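Local coordinates for putative nucleoprotein (Infectious salmon anemia virus, PDB 4EWC) that encapsidates the negative-strand viral RNA, shielding it from nucleases and forming the ribonucleoprotein that serves as template for transcription and replication, at residues P156-F161 / Q178-I183; S172-G177 / T443-S448; I183-D188 / Q259-I264. All coordinates share one frame; numbering follows the deposited sequence.

Contact 1 (P156-F161 / Q178-I183). Unlike the reference sequence in segment 178-183: M181 (reference Ile).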
loop_
_atom_site.group_PDB
_atom_site.type_symbol
_atom_site.label_atom_id
_atom_site.label_comp_id
_atom_site.label_asym_id
_atom_site.label_seq_id
_atom_site.Cartn_x
_atom_site.Cartn_y
_atom_site.Cartn_z
ATOM N N PRO A 156 24.893 -28.250 -9.702
ATOM C CA PRO A 156 26.079 -28.430 -10.560
ATOM C C PRO A 156 25.828 -29.438 -11.686
ATOM O O PRO A 156 26.231 -29.206 -12.823
ATOM C CB PRO A 156 27.136 -28.965 -9.596
ATOM C CG PRO A 156 26.747 -28.385 -8.269
ATOM C CD PRO A 156 25.233 -28.371 -8.269
ATOM N N ALA A 157 25.134 -30.526 -11.375
ATOM C CA ALA A 157 24.812 -31.541 -12.377
ATOM C C ALA A 157 23.886 -30.995 -13.449
ATOM O O ALA A 157 23.952 -31.425 -14.607
ATOM C CB ALA A 157 24.191 -32.752 -11.721
ATOM N N LEU A 158 23.019 -30.059 -13.065
ATOM C CA LEU A 158 22.196 -29.373 -14.040
ATOM C C LEU A 158 23.046 -28.417 -14.874
ATOM O O LEU A 158 22.810 -28.266 -16.064
ATOM C CB LEU A 158 21.052 -28.591 -13.366
ATOM C CG LEU A 158 19.979 -29.370 -12.631
ATOM C CD1 LEU A 158 19.065 -28.389 -11.904
ATOM C CD2 LEU A 158 19.193 -30.265 -13.596
ATOM N N THR A 159 24.029 -27.776 -14.242
ATOM C CA THR A 159 24.882 -26.880 -14.980
ATOM C C THR A 159 25.594 -27.666 -16.079
ATOM O O THR A 159 25.611 -27.252 -17.247
ATOM C CB THR A 159 25.923 -26.166 -14.108
ATOM O OG1 THR A 159 25.297 -25.108 -13.384
ATOM C CG2 THR A 159 27.039 -25.569 -15.001
ATOM N N THR A 160 26.131 -28.821 -15.697
ATOM C CA THR A 160 26.880 -29.688 -16.594
ATOM C C THR A 160 26.052 -30.283 -17.734
ATOM O O THR A 160 26.453 -30.253 -18.911
ATOM C CB THR A 160 27.573 -30.799 -15.798
ATOM O OG1 THR A 160 28.711 -30.244 -15.122
ATOM C CG2 THR A 160 28.008 -31.946 -16.699
ATOM N N PHE A 161 24.895 -30.821 -17.388
ATOM C CA PHE A 161 23.995 -31.367 -18.393
ATOM C C PHE A 161 23.644 -30.325 -19.441
ATOM O O PHE A 161 23.755 -30.588 -20.638
ATOM C CB PHE A 161 22.727 -31.919 -17.751
ATOM C CG PHE A 161 21.851 -32.675 -18.710
ATOM C CD1 PHE A 161 20.991 -31.998 -19.568
ATOM C CD2 PHE A 161 21.878 -34.060 -18.762
ATOM C CE1 PHE A 161 20.182 -32.689 -20.448
ATOM C CE2 PHE A 161 21.068 -34.750 -19.646
ATOM C CZ PHE A 161 20.222 -34.060 -20.488
ATOM N N GLN A 178 13.906 -21.217 -15.028
ATOM C CA GLN A 178 12.542 -21.741 -14.939
ATOM C C GLN A 178 12.337 -22.944 -15.840
ATOM O O GLN A 178 11.765 -23.957 -15.433
ATOM C CB GLN A 178 11.540 -20.675 -15.372
ATOM C CG GLN A 178 11.545 -19.442 -14.518
ATOM C CD GLN A 178 11.242 -19.762 -13.082
ATOM O OE1 GLN A 178 10.111 -20.107 -12.746
ATOM N NE2 GLN A 178 12.261 -19.647 -12.212
ATOM N N ALA A 179 12.795 -22.805 -17.079
ATOM C CA ALA A 179 12.641 -23.849 -18.077
ATOM C C ALA A 179 13.369 -25.132 -17.665
ATOM O O ALA A 179 12.861 -26.233 -17.871
ATOM C CB ALA A 179 13.124 -23.352 -19.427
ATOM N N ILE A 180 14.551 -24.977 -17.076
ATOM C CA ILE A 180 15.366 -26.108 -16.640
ATOM C C ILE A 180 14.677 -26.919 -15.522
ATOM O O ILE A 180 14.588 -28.146 -15.595
ATOM C CB ILE A 180 16.796 -25.625 -16.257
ATOM C CG1 ILE A 180 17.584 -25.321 -17.544
ATOM C CG2 ILE A 180 17.537 -26.634 -15.409
ATOM C CD1 ILE A 180 18.836 -24.472 -17.350
HETATM N N MSE A 181 14.152 -26.242 -14.506
HETATM C CA MSE A 181 13.419 -26.942 -13.454
HETATM C C MSE A 181 12.149 -27.644 -13.971
HETATM O O MSE A 181 11.790 -28.719 -13.492
HETATM C CB MSE A 181 13.030 -25.995 -12.311
HETATM C CG MSE A 181 14.141 -25.517 -11.440
HETATM SE SE MSE A 181 15.295 -26.962 -10.746
HETATM C CE MSE A 181 14.025 -28.200 -9.969
ATOM N N ARG A 182 11.462 -27.017 -14.916
ATOM C CA ARG A 182 10.212 -27.566 -15.422
ATOM C C ARG A 182 10.503 -28.834 -16.191
ATOM O O ARG A 182 9.786 -29.829 -16.067
ATOM C CB ARG A 182 9.482 -26.556 -16.312
ATOM C CG ARG A 182 8.720 -25.497 -15.549
ATOM C CD ARG A 182 8.097 -24.482 -16.503
ATOM N NE ARG A 182 7.681 -23.254 -15.815
ATOM C CZ ARG A 182 6.502 -23.087 -15.207
ATOM N NH1 ARG A 182 5.606 -24.071 -15.195
ATOM N NH2 ARG A 182 6.213 -21.931 -14.609
ATOM N N ILE A 183 11.564 -28.791 -16.988
ATOM C CA ILE A 183 11.975 -29.962 -17.744
ATOM C C ILE A 183 12.522 -31.039 -16.808
ATOM O O ILE A 183 12.301 -32.238 -17.008
ATOM C CB ILE A 183 12.968 -29.597 -18.867
ATOM C CG1 ILE A 183 13.075 -30.731 -19.873
ATOM C CG2 ILE A 183 14.321 -29.236 -18.330
ATOM C CD1 ILE A 183 11.795 -30.947 -20.624
#
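No ring or amide enters the contact where L158 meets I180 and M181, so there is no face or edge to stack on: F161 turns its ring to D228 and L229 of helix 226-236. What remains is a meeting of aliphatic branches and one selenium. A single methyl of L158 does all the touching, with CD1 standing 4.2 Å from CG2 of I180 and 4.2 Å from SE of M181. I180 presents its beta-branch methyl directly. M181, a selenomethionine, starts out facing away from L158, and the bend at chi2 (-51°) brings the selenium round to the leucine; the two side chains cross at about a right angle.

Helix 142-162 thus lies against helix 174-188 across the short link that holds helix 168-171, as a helical pair inside the alpha-helical nucleoprotein. Residues 144-166 are predicted to span a membrane, yet here the helix is packed within a globular protein. It kinks at P156, whose nitrogen makes no bond to the turn before. Beyond the pair, M398 also touches L158, I394 touches M181 and M171 touches I180.

Contact 2 (S172-G177 / T443-S448)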
loop_
_atom_site.group_PDB
_atom_site.type_symbol
_atom_site.label_atom_id
_atom_site.label_comp_id
_atom_site.label_asym_id
_atom_site.label_seq_id
_atom_site.Cartn_x
_atom_site.Cartn_y
_atom_site.Cartn_z
ATOM N N SER A 172 22.159 -17.834 -17.848
ATOM C CA SER A 172 22.033 -16.688 -16.945
ATOM C C SER A 172 20.703 -15.939 -17.162
ATOM O O SER A 172 20.368 -14.996 -16.435
ATOM C CB SER A 172 23.244 -15.735 -17.071
ATOM O OG SER A 172 23.302 -15.136 -18.347
ATOM N N ILE A 173 19.946 -16.379 -18.157
ATOM C CA ILE A 173 18.660 -15.773 -18.444
ATOM C C ILE A 173 17.547 -16.413 -17.624
ATOM O O ILE A 173 17.332 -17.633 -17.672
ATOM C CB ILE A 173 18.325 -15.851 -19.933
ATOM C CG1 ILE A 173 19.366 -15.069 -20.725
ATOM C CG2 ILE A 173 16.924 -15.293 -20.199
ATOM C CD1 ILE A 173 19.376 -15.363 -22.222
ATOM N N TRP A 174 16.846 -15.562 -16.883
ATOM C CA TRP A 174 15.787 -15.964 -15.958
ATOM C C TRP A 174 14.842 -17.038 -16.493
ATOM O O TRP A 174 14.702 -18.105 -15.891
ATOM C CB TRP A 174 14.987 -14.741 -15.528
ATOM C CG TRP A 174 13.949 -15.101 -14.590
ATOM C CD1 TRP A 174 14.108 -15.372 -13.275
ATOM C CD2 TRP A 174 12.558 -15.274 -14.883
ATOM N NE1 TRP A 174 12.899 -15.698 -12.712
ATOM C CE2 TRP A 174 11.930 -15.646 -13.680
ATOM C CE3 TRP A 174 11.784 -15.143 -16.042
ATOM C CZ2 TRP A 174 10.553 -15.882 -13.598
ATOM C CZ3 TRP A 174 10.435 -15.391 -15.957
ATOM C CH2 TRP A 174 9.830 -15.750 -14.737
ATOM N N GLN A 175 14.222 -16.751 -17.634
ATOM C CA GLN A 175 13.311 -17.690 -18.283
ATOM C C GLN A 175 13.909 -19.073 -18.387
ATOM O O GLN A 175 13.185 -20.064 -18.305
ATOM C CB GLN A 175 12.923 -17.225 -19.698
ATOM C CG GLN A 175 11.892 -16.126 -19.776
ATOM C CD GLN A 175 12.516 -14.758 -19.642
ATOM O OE1 GLN A 175 13.686 -14.628 -19.259
ATOM N NE2 GLN A 175 11.745 -13.721 -19.971
ATOM N N ASN A 176 15.228 -19.139 -18.578
ATOM C CA ASN A 176 15.881 -20.420 -18.819
ATOM C C ASN A 176 16.046 -21.292 -17.545
ATOM O O ASN A 176 15.855 -22.520 -17.586
ATOM C CB ASN A 176 17.183 -20.229 -19.589
ATOM C CG ASN A 176 16.963 -19.665 -21.012
ATOM O OD1 ASN A 176 16.009 -20.014 -21.696
ATOM N ND2 ASN A 176 17.865 -18.788 -21.446
ATOM N N GLY A 177 16.389 -20.663 -16.421
ATOM C CA GLY A 177 16.337 -21.351 -15.148
ATOM C C GLY A 177 14.975 -21.994 -14.871
ATOM O O GLY A 177 14.894 -23.168 -14.509
ATOM N N THR A 443 8.244 -8.696 -10.453
ATOM C CA THR A 443 7.107 -9.250 -9.723
ATOM C C THR A 443 7.145 -10.787 -9.719
ATOM O O THR A 443 6.765 -11.415 -8.740
ATOM C CB THR A 443 5.746 -8.732 -10.281
ATOM O OG1 THR A 443 5.687 -7.301 -10.199
ATOM C CG2 THR A 443 4.589 -9.289 -9.497
ATOM N N CYS A 444 7.609 -11.382 -10.810
ATOM C CA CYS A 444 7.664 -12.830 -10.938
ATOM C C CYS A 444 8.742 -13.445 -10.046
ATOM O O CYS A 444 8.616 -14.575 -9.561
ATOM C CB CYS A 444 7.922 -13.206 -12.393
ATOM S SG CYS A 444 6.459 -13.049 -13.370
ATOM N N VAL A 445 9.808 -12.678 -9.864
ATOM C CA VAL A 445 10.896 -13.024 -9.000
ATOM C C VAL A 445 10.427 -12.929 -7.548
ATOM O O VAL A 445 10.637 -13.857 -6.764
ATOM C CB VAL A 445 12.097 -12.075 -9.264
ATOM C CG1 VAL A 445 13.113 -12.078 -8.098
ATOM C CG2 VAL A 445 12.774 -12.446 -10.566
ATOM N N ALA A 446 9.804 -11.800 -7.205
ATOM C CA ALA A 446 9.306 -11.552 -5.867
ATOM C C ALA A 446 8.398 -12.686 -5.439
ATOM O O ALA A 446 8.576 -13.280 -4.367
ATOM C CB ALA A 446 8.546 -10.243 -5.820
ATOM N N VAL A 447 7.421 -12.981 -6.289
ATOM C CA VAL A 447 6.458 -14.032 -6.011
ATOM C C VAL A 447 7.136 -15.406 -5.756
ATOM O O VAL A 447 6.780 -16.097 -4.821
ATOM C CB VAL A 447 5.345 -14.057 -7.087
ATOM C CG1 VAL A 447 4.705 -15.436 -7.220
ATOM C CG2 VAL A 447 4.305 -12.997 -6.768
ATOM N N SER A 448 8.129 -15.785 -6.546
ATOM C CA SER A 448 8.833 -17.026 -6.275
ATOM C C SER A 448 9.677 -16.994 -4.982
ATOM O O SER A 448 9.748 -17.995 -4.221
ATOM C CB SER A 448 9.659 -17.462 -7.472
ATOM O OG SER A 448 8.786 -17.892 -8.520
#
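W174 reaches C444 and V445, and its indole is the one group that the first segment sends across. Taking helix 438-449 from the start of the segment, T443 faces elsewhere: its OG1 is hydrogen-bonded to the carbonyl oxygens of S439 and E468. C444 comes next and points at the indole, with its CB carrying the touch, 3.9 Å from CZ2 of W174 and 4.0 Å from CH2 of W174, beside that part of the six-membered ring. Its thiol is swung toward the backbone N side (chi1 -77°), and the residue also packs on F275 and T479.

V445 meets the neighbouring pyrrole part of the indole. Its CG2 methyl lies 3.9 Å from NE1 of W174 and 4.2 Å from CD1 of W174, as the two side chains slide past each other in opposite directions. Both neighbours approach the ring system obliquely, one near the benzene half and one near the pyrrole half. Further along, A446 turns to V464, and S448 fixes its OG on the carbonyl oxygen of S267.

On the other side, with CG anti to the backbone N (chi1 -179°), the indole is carried toward helix 438-449. The amide carbon CD of Q175 sits at the indole's edge, in its plane, and that amide's NE2 is held by the carbonyl oxygen of G431. V430 adds a further apolar neighbour to W174, whose backbone is hydrogen-bonded to K429.

I173 is the N-cap of helix 174-188, so W174 belongs to the first turn. The arrangement is a helix start fastened beside strand 429-432, with a buried tryptophan packed obliquely against helix 438-449 in the C-terminal orthomyxovirus nucleoprotein region.

Contact 3 (I183-D188 / Q259-I264)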
loop_
_atom_site.group_PDB
_atom_site.type_symbol
_atom_site.label_atom_id
_atom_site.label_comp_id
_atom_site.label_asym_id
_atom_site.label_seq_id
_atom_site.Cartn_x
_atom_site.Cartn_y
_atom_site.Cartn_z
ATOM N N ILE A 183 11.564 -28.791 -16.988
ATOM C CA ILE A 183 11.975 -29.962 -17.744
ATOM C C ILE A 183 12.522 -31.039 -16.808
ATOM O O ILE A 183 12.301 -32.238 -17.008
ATOM C CB ILE A 183 12.968 -29.597 -18.867
ATOM C CG1 ILE A 183 13.075 -30.731 -19.873
ATOM C CG2 ILE A 183 14.321 -29.236 -18.330
ATOM C CD1 ILE A 183 11.795 -30.947 -20.624
ATOM N N LEU A 184 13.213 -30.601 -15.764
ATOM C CA LEU A 184 13.736 -31.528 -14.776
ATOM C C LEU A 184 12.592 -32.268 -14.112
ATOM O O LEU A 184 12.598 -33.492 -14.047
ATOM C CB LEU A 184 14.554 -30.789 -13.729
ATOM C CG LEU A 184 15.058 -31.603 -12.533
ATOM C CD1 LEU A 184 15.544 -32.988 -12.927
ATOM C CD2 LEU A 184 16.172 -30.845 -11.860
ATOM N N ALA A 185 11.619 -31.508 -13.617
ATOM C CA ALA A 185 10.428 -32.094 -13.016
ATOM C C ALA A 185 9.786 -33.082 -13.989
ATOM O O ALA A 185 9.400 -34.190 -13.610
ATOM C CB ALA A 185 9.441 -31.012 -12.617
ATOM N N LEU A 186 9.698 -32.683 -15.250
ATOM C CA LEU A 186 9.208 -33.568 -16.299
ATOM C C LEU A 186 9.999 -34.885 -16.428
ATOM O O LEU A 186 9.406 -35.959 -16.481
ATOM C CB LEU A 186 9.193 -32.827 -17.639
ATOM C CG LEU A 186 8.594 -33.619 -18.800
ATOM C CD1 LEU A 186 7.203 -34.095 -18.452
ATOM C CD2 LEU A 186 8.552 -32.775 -20.051
ATOM N N ALA A 187 11.329 -34.795 -16.478
ATOM C CA ALA A 187 12.181 -35.982 -16.596
ATOM C C ALA A 187 12.043 -36.928 -15.399
ATOM O O ALA A 187 11.949 -38.146 -15.546
ATOM C CB ALA A 187 13.639 -35.576 -16.772
ATOM N N ASP A 188 12.040 -36.354 -14.207
ATOM C CA ASP A 188 11.905 -37.137 -12.986
ATOM C C ASP A 188 10.549 -37.858 -12.886
ATOM O O ASP A 188 10.393 -38.774 -12.099
ATOM C CB ASP A 188 12.129 -36.246 -11.766
ATOM C CG ASP A 188 12.292 -37.036 -10.498
ATOM O OD1 ASP A 188 12.990 -38.065 -10.523
ATOM O OD2 ASP A 188 11.714 -36.637 -9.464
ATOM N N GLN A 259 10.730 -34.427 -1.340
ATOM C CA GLN A 259 10.456 -33.298 -0.454
ATOM C C GLN A 259 11.109 -32.007 -0.969
ATOM O O GLN A 259 10.467 -30.963 -1.020
ATOM C CB GLN A 259 10.928 -33.599 0.974
ATOM C CG GLN A 259 10.133 -34.663 1.671
ATOM C CD GLN A 259 10.673 -34.967 3.058
ATOM O OE1 GLN A 259 11.861 -35.236 3.222
ATOM N NE2 GLN A 259 9.808 -34.929 4.061
ATOM N N CYS A 260 12.382 -32.101 -1.344
ATOM C CA CYS A 260 13.120 -30.990 -1.928
ATOM C C CYS A 260 12.507 -30.481 -3.235
ATOM O O CYS A 260 12.390 -29.269 -3.470
ATOM C CB CYS A 260 14.581 -31.414 -2.180
ATOM S SG CYS A 260 15.539 -31.802 -0.665
HETATM N N MSE A 261 12.108 -31.411 -4.090
HETATM C CA MSE A 261 11.470 -31.027 -5.345
HETATM C C MSE A 261 10.115 -30.335 -5.085
HETATM O O MSE A 261 9.770 -29.385 -5.750
HETATM C CB MSE A 261 11.364 -32.231 -6.283
HETATM C CG MSE A 261 12.707 -32.646 -6.863
HETATM SE SE MSE A 261 13.336 -31.258 -8.146
HETATM C CE MSE A 261 11.958 -31.476 -9.469
ATOM N N ALA A 262 9.390 -30.778 -4.071
ATOM C CA ALA A 262 8.182 -30.083 -3.669
ATOM C C ALA A 262 8.463 -28.647 -3.217
ATOM O O ALA A 262 7.715 -27.729 -3.551
ATOM C CB ALA A 262 7.441 -30.858 -2.573
ATOM N N LEU A 263 9.546 -28.446 -2.476
ATOM C CA LEU A 263 9.869 -27.124 -1.949
ATOM C C LEU A 263 10.298 -26.187 -3.064
ATOM O O LEU A 263 9.905 -25.008 -3.102
ATOM C CB LEU A 263 10.956 -27.219 -0.875
ATOM C CG LEU A 263 10.490 -27.914 0.407
ATOM C CD1 LEU A 263 11.653 -28.162 1.368
ATOM C CD2 LEU A 263 9.424 -27.061 1.072
ATOM N N ILE A 264 11.108 -26.732 -3.966
ATOM C CA ILE A 264 11.603 -25.992 -5.128
ATOM C C ILE A 264 10.518 -25.770 -6.203
ATOM O O ILE A 264 10.385 -24.678 -6.768
ATOM C CB ILE A 264 12.845 -26.703 -5.722
ATOM C CG1 ILE A 264 13.896 -26.870 -4.625
ATOM C CG2 ILE A 264 13.433 -25.938 -6.892
ATOM C CD1 ILE A 264 15.150 -27.630 -5.064
#
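The end of M261 meets A185 and L184, and nearly everything tight in this contact gathers at that one methyl. CE of M261, a selenomethionine, lies 3.9 Å from CA of A185 and 4.1 Å from CB of A185, so it lies close to the helix backbone itself. L184 flanks the same methyl more distantly, its CG 4.4 Å from CE of M261. The chain of M261 leaves its own helix toward the partner and is bent at both chi2 (-69°) and chi3 (-66°), a compact hook that ends on A185.

Away from this point the contact slackens. D188, one turn beyond L184, sends its CB toward the other helix, but its side chain comes no nearer than 4.9 Å. Its carboxylate is taken up elsewhere, by a salt bridge from OD1 to NH2 of R234 and a hydrogen bond between OD2 and OH of Y304. The tyrosine also packs on M261, so it borders the apolar and the polar parts alike. A185 is itself partly exposed, and L186, next along the chain, lies on the solvent side. L184, in contrast, is buried, with L158 and F233 as further neighbours.

The two segments run in opposite directions, A185 and M261 having the nearest CA atoms at 7.8 Å. This is antiparallel helix-on-helix packing of 174-188 against 253-269 in the alpha-helical body of the nucleoprotein.

All three contacts use helix 174-188: contact 2 its first turn, contact 1 its middle, contact 3 its later part. Each is apolar, with no hydrogen bond between its segments. Contacts 1 and 2 join fully buried residues, although contact 1 lies farther from the chain's centre, its own centre about 21 Å away against 14 Å; contact 3 includes a partly exposed alanine. Contact 2 relies on an aromatic ring, the other two on aliphatic groups and selenomethionines. Contacts 1 and 3 merge into one core: L158 CD2 packs on L184 CD2, and M181 CE meets M261 SE. Contact 2 stays separate, bringing in sequence 266 residues away.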